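Local atomic coordinates of hypothetical protein (Legionella pneumophila subsp. pneumophila, PDB entry 4JX2), a protein that is of unknown function but is probably secreted and belongs to the DUF5624 family. Residues M227-M239 / L384-L396. Sequence-based numbering, arbitrary orientation.
Sequences MIGTFMLTALQSM and LSNTVGFWMAGEL. With SO4 (sulfate ion), chain F.
Val388 enters helix 227-239 as a knob, its two methyl groups seated among Ile228, Phe231, Met232 and Ala235. CG2 lies over the backbone, 3.5 Å from Phe231 O, and also meets the CB atoms of Phe231 and Ala235, while CG1 packs chiefly against Met232 and also reaches Phe231 CB and Ile228. Met232 can be followed outward: its CB starts off alongside helix 386-396, CG comes within 4.0 Å of Val388 CG1, and a bend at the second torsion (chi2 -70°) then carries the end of the chain inward. SE rests against Val388 CB and Trp391 CE3, and the terminal CE is wedged between these same two side chains, 3.6 Å from Trp391 CE3. The selenium stands 4.8 Å from the centroid of the six-membered ring in an oblique Met-aromatic contact, with the two side chains crossing nearly at right angles. Phe369 of helix 366-378 and Ile408 also touch this selenomethionine.

One turn on, Met392 is the next knob, set among Met232, Ala235, Leu236 and Met239; its folded chain brings CE to 3.6 Å from Met232 O. Met239 answers from the other helix, extended beyond CG. Its CB meets Leu396 CD1, SE passes over the backbone of Ala393, and CE reaches the main chain of Gly389, nearest its O. At the far end Phe231 CZ touches Leu384 CD1, and Leu384 N donates a hydrogen bond to a sulfate, probably from the crystallisation liquor, which Asn267 of the same chain and Arg332 of the second subunit also bind. No hydrogen bond joins the segments; the axes approach to 8.8 Å and cross at -53°, a buried apolar helix-helix packing with knobs-into-holes interlocking.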
loop_
_atom_site.group_PDB
_atom_site.type_symbol
_atom_site.label_atom_id
_atom_site.label_comp_id
_atom_site.label_asym_id
_atom_site.label_seq_id
_atom_site.Cartn_x
_atom_site.Cartn_y
_atom_site.Cartn_z
HETATM N N MSE A 227 -11.863 -19.405 17.906
HETATM C CA MSE A 227 -11.422 -18.543 16.813
HETATM C C MSE A 227 -9.914 -18.522 16.693
HETATM O O MSE A 227 -9.425 -18.657 15.581
HETATM C CB MSE A 227 -11.971 -17.136 16.957
HETATM C CG MSE A 227 -13.413 -17.074 16.533
HETATM SE SE MSE A 227 -14.073 -15.303 16.413
HETATM C CE MSE A 227 -14.307 -14.868 18.373
ATOM N N ILE A 228 -9.173 -18.440 17.818
ATOM C CA ILE A 228 -7.707 -18.438 17.791
ATOM C C ILE A 228 -7.190 -19.829 17.354
ATOM O O ILE A 228 -6.359 -19.903 16.446
ATOM C CB ILE A 228 -7.084 -17.966 19.138
ATOM C CG1 ILE A 228 -7.618 -16.561 19.590
ATOM C CG2 ILE A 228 -5.546 -18.004 19.094
ATOM C CD1 ILE A 228 -7.666 -15.380 18.478
ATOM N N GLY A 229 -7.723 -20.897 17.958
ATOM C CA GLY A 229 -7.329 -22.268 17.654
ATOM C C GLY A 229 -7.446 -22.617 16.183
ATOM O O GLY A 229 -6.500 -23.120 15.578
ATOM N N THR A 230 -8.598 -22.298 15.586
ATOM C CA THR A 230 -8.899 -22.543 14.170
ATOM C C THR A 230 -7.999 -21.714 13.267
ATOM O O THR A 230 -7.496 -22.264 12.293
ATOM C CB THR A 230 -10.368 -22.274 13.861
ATOM O OG1 THR A 230 -10.736 -20.988 14.373
ATOM C CG2 THR A 230 -11.272 -23.329 14.410
ATOM N N PHE A 231 -7.778 -20.417 13.585
ATOM C CA PHE A 231 -6.893 -19.549 12.808
ATOM C C PHE A 231 -5.453 -20.110 12.823
ATOM O O PHE A 231 -4.782 -20.156 11.781
ATOM C CB PHE A 231 -6.917 -18.095 13.339
ATOM C CG PHE A 231 -8.091 -17.247 12.903
ATOM C CD1 PHE A 231 -8.507 -17.233 11.579
ATOM C CD2 PHE A 231 -8.739 -16.406 13.806
ATOM C CE1 PHE A 231 -9.577 -16.416 11.174
ATOM C CE2 PHE A 231 -9.834 -15.622 13.409
ATOM C CZ PHE A 231 -10.230 -15.615 12.090
HETATM N N MSE A 232 -5.004 -20.556 14.014
HETATM C CA MSE A 232 -3.701 -21.178 14.236
HETATM C C MSE A 232 -3.506 -22.410 13.346
HETATM O O MSE A 232 -2.423 -22.602 12.805
HETATM C CB MSE A 232 -3.555 -21.609 15.707
HETATM C CG MSE A 232 -3.214 -20.492 16.644
HETATM SE SE MSE A 232 -1.424 -19.782 16.447
HETATM C CE MSE A 232 -1.436 -18.396 17.828
ATOM N N LEU A 233 -4.537 -23.250 13.212
ATOM C CA LEU A 233 -4.418 -24.491 12.446
ATOM C C LEU A 233 -4.361 -24.222 10.978
ATOM O O LEU A 233 -3.668 -24.932 10.255
ATOM C CB LEU A 233 -5.548 -25.473 12.770
ATOM C CG LEU A 233 -5.566 -26.047 14.208
ATOM C CD1 LEU A 233 -6.864 -26.734 14.461
ATOM C CD2 LEU A 233 -4.400 -26.999 14.460
ATOM N N THR A 234 -5.058 -23.176 10.547
ATOM C CA THR A 234 -5.111 -22.707 9.169
ATOM C C THR A 234 -3.720 -22.190 8.789
ATOM O O THR A 234 -3.219 -22.594 7.740
ATOM C CB THR A 234 -6.225 -21.658 9.010
ATOM O OG1 THR A 234 -7.497 -22.247 9.318
ATOM C CG2 THR A 234 -6.295 -21.105 7.631
ATOM N N ALA A 235 -3.087 -21.334 9.644
ATOM C CA ALA A 235 -1.732 -20.799 9.434
ATOM C C ALA A 235 -0.716 -21.941 9.348
ATOM O O ALA A 235 0.078 -21.995 8.405
ATOM C CB ALA A 235 -1.355 -19.862 10.577
ATOM N N LEU A 236 -0.778 -22.870 10.327
ATOM C CA LEU A 236 0.082 -24.030 10.427
ATOM C C LEU A 236 -0.014 -24.895 9.163
ATOM O O LEU A 236 1.026 -25.270 8.638
ATOM C CB LEU A 236 -0.272 -24.846 11.687
ATOM C CG LEU A 236 0.448 -26.190 11.922
ATOM C CD1 LEU A 236 1.981 -26.024 11.985
ATOM C CD2 LEU A 236 -0.087 -26.882 13.193
ATOM N N GLN A 237 -1.230 -25.167 8.662
ATOM C CA GLN A 237 -1.426 -26.024 7.499
ATOM C C GLN A 237 -0.841 -25.397 6.242
ATOM O O GLN A 237 -0.075 -26.051 5.522
ATOM C CB GLN A 237 -2.914 -26.379 7.305
ATOM C CG GLN A 237 -3.271 -27.164 6.021
ATOM C CD GLN A 237 -2.675 -28.544 5.833
ATOM O OE1 GLN A 237 -1.676 -28.921 6.439
ATOM N NE2 GLN A 237 -3.285 -29.340 4.964
ATOM N N SER A 238 -1.180 -24.136 6.009
ATOM C CA SER A 238 -0.770 -23.334 4.863
ATOM C C SER A 238 0.771 -23.212 4.805
ATOM O O SER A 238 1.374 -23.450 3.744
ATOM C CB SER A 238 -1.455 -21.970 4.947
ATOM O OG SER A 238 -0.950 -21.031 4.015
HETATM N N MSE A 239 1.396 -22.896 5.955
HETATM C CA MSE A 239 2.846 -22.740 6.037
HETATM C C MSE A 239 3.581 -24.088 5.948
HETATM O O MSE A 239 4.630 -24.154 5.303
HETATM C CB MSE A 239 3.238 -22.000 7.313
HETATM C CG MSE A 239 2.804 -20.536 7.325
HETATM SE SE MSE A 239 3.326 -19.649 8.977
HETATM C CE MSE A 239 1.941 -18.301 9.118
ATOM N N LEU A 384 -7.468 -10.809 8.694
ATOM C CA LEU A 384 -7.706 -11.623 9.911
ATOM C C LEU A 384 -6.560 -12.636 10.157
ATOM O O LEU A 384 -6.264 -12.910 11.313
ATOM C CB LEU A 384 -9.068 -12.350 9.910
ATOM C CG LEU A 384 -10.293 -11.507 10.256
ATOM C CD1 LEU A 384 -11.537 -12.373 10.294
ATOM C CD2 LEU A 384 -10.123 -10.739 11.583
ATOM N N SER A 385 -5.864 -13.097 9.088
ATOM C CA SER A 385 -4.746 -14.031 9.211
ATOM C C SER A 385 -3.540 -13.422 9.977
ATOM O O SER A 385 -2.728 -14.196 10.502
ATOM C CB SER A 385 -4.317 -14.565 7.847
ATOM O OG SER A 385 -3.990 -13.538 6.931
ATOM N N ASN A 386 -3.461 -12.057 10.110
ATOM C CA ASN A 386 -2.410 -11.374 10.893
ATOM C C ASN A 386 -2.583 -11.635 12.398
ATOM O O ASN A 386 -1.650 -11.384 13.164
ATOM C CB ASN A 386 -2.409 -9.869 10.643
ATOM C CG ASN A 386 -1.924 -9.426 9.290
ATOM O OD1 ASN A 386 -1.274 -10.165 8.559
ATOM N ND2 ASN A 386 -2.171 -8.170 8.962
ATOM N N THR A 387 -3.779 -12.129 12.826
ATOM C CA THR A 387 -4.062 -12.455 14.230
ATOM C C THR A 387 -3.059 -13.484 14.759
ATOM O O THR A 387 -2.690 -13.430 15.938
ATOM C CB THR A 387 -5.497 -13.018 14.375
ATOM O OG1 THR A 387 -6.435 -12.082 13.874
ATOM C CG2 THR A 387 -5.849 -13.402 15.796
ATOM N N VAL A 388 -2.664 -14.453 13.893
ATOM C CA VAL A 388 -1.798 -15.561 14.286
ATOM C C VAL A 388 -0.574 -15.738 13.361
ATOM O O VAL A 388 0.396 -16.379 13.777
ATOM C CB VAL A 388 -2.613 -16.883 14.374
ATOM C CG1 VAL A 388 -3.760 -16.784 15.387
ATOM C CG2 VAL A 388 -3.112 -17.357 13.003
ATOM N N GLY A 389 -0.657 -15.223 12.126
ATOM C CA GLY A 389 0.363 -15.354 11.091
ATOM C C GLY A 389 1.771 -15.017 11.530
ATOM O O GLY A 389 2.687 -15.823 11.311
ATOM N N PHE A 390 1.949 -13.819 12.173
ATOM C CA PHE A 390 3.245 -13.368 12.702
ATOM C C PHE A 390 3.748 -14.307 13.793
ATOM O O PHE A 390 4.936 -14.635 13.796
ATOM C CB PHE A 390 3.188 -11.918 13.210
ATOM C CG PHE A 390 3.081 -10.901 12.099
ATOM C CD1 PHE A 390 1.840 -10.530 11.588
ATOM C CD2 PHE A 390 4.217 -10.306 11.564
ATOM C CE1 PHE A 390 1.739 -9.617 10.536
ATOM C CE2 PHE A 390 4.112 -9.362 10.529
ATOM C CZ PHE A 390 2.876 -9.048 10.006
ATOM N N TRP A 391 2.854 -14.774 14.689
ATOM C CA TRP A 391 3.218 -15.715 15.765
ATOM C C TRP A 391 3.597 -17.110 15.218
ATOM O O TRP A 391 4.649 -17.639 15.593
ATOM C CB TRP A 391 2.095 -15.858 16.819
ATOM C CG TRP A 391 2.591 -16.551 18.048
ATOM C CD1 TRP A 391 3.276 -15.986 19.090
ATOM C CD2 TRP A 391 2.596 -17.968 18.285
ATOM N NE1 TRP A 391 3.680 -16.960 19.974
ATOM C CE2 TRP A 391 3.258 -18.185 19.518
ATOM C CE3 TRP A 391 2.090 -19.078 17.584
ATOM C CZ2 TRP A 391 3.401 -19.465 20.078
ATOM C CZ3 TRP A 391 2.257 -20.342 18.126
ATOM C CH2 TRP A 391 2.887 -20.524 19.370
HETATM N N MSE A 392 2.727 -17.723 14.378
HETATM C CA MSE A 392 2.976 -19.057 13.837
HETATM C C MSE A 392 4.242 -19.085 12.943
HETATM O O MSE A 392 4.952 -20.079 12.989
HETATM C CB MSE A 392 1.737 -19.622 13.120
HETATM C CG MSE A 392 1.887 -21.101 12.686
HETATM SE SE MSE A 392 2.331 -22.366 14.129
HETATM C CE MSE A 392 0.557 -22.698 14.886
ATOM N N ALA A 393 4.561 -18.013 12.187
ATOM C CA ALA A 393 5.789 -17.994 11.381
ATOM C C ALA A 393 7.017 -18.063 12.295
ATOM O O ALA A 393 7.915 -18.855 12.040
ATOM C CB ALA A 393 5.840 -16.751 10.514
ATOM N N GLY A 394 6.997 -17.303 13.391
ATOM C CA GLY A 394 8.070 -17.265 14.374
ATOM C C GLY A 394 8.246 -18.553 15.144
ATOM O O GLY A 394 9.388 -18.999 15.337
ATOM N N GLU A 395 7.121 -19.160 15.592
ATOM C CA GLU A 395 7.126 -20.438 16.326
ATOM C C GLU A 395 7.689 -21.549 15.459
ATOM O O GLU A 395 8.560 -22.295 15.915
ATOM C CB GLU A 395 5.705 -20.797 16.822
ATOM C CG GLU A 395 5.591 -22.133 17.564
ATOM C CD GLU A 395 6.101 -22.187 18.987
ATOM O OE1 GLU A 395 6.722 -21.199 19.432
ATOM O OE2 GLU A 395 5.880 -23.221 19.660
ATOM N N LEU A 396 7.223 -21.639 14.202
ATOM C CA LEU A 396 7.714 -22.643 13.246
ATOM C C LEU A 396 9.216 -22.477 13.003
ATOM O O LEU A 396 9.945 -23.465 13.066
ATOM C CB LEU A 396 6.938 -22.578 11.920
ATOM C CG LEU A 396 5.547 -23.254 11.926
ATOM C CD1 LEU A 396 4.787 -22.910 10.653
ATOM C CD2 LEU A 396 5.642 -24.783 12.142
HETATM S S SO4 F . -10.267 -11.043 6.053
HETATM O O1 SO4 F . -10.864 -10.658 7.324
HETATM O O2 SO4 F . -11.154 -10.601 4.956
HETATM O O3 SO4 F . -8.957 -10.407 5.931
HETATM O O4 SO4 F . -10.105 -12.498 5.978
#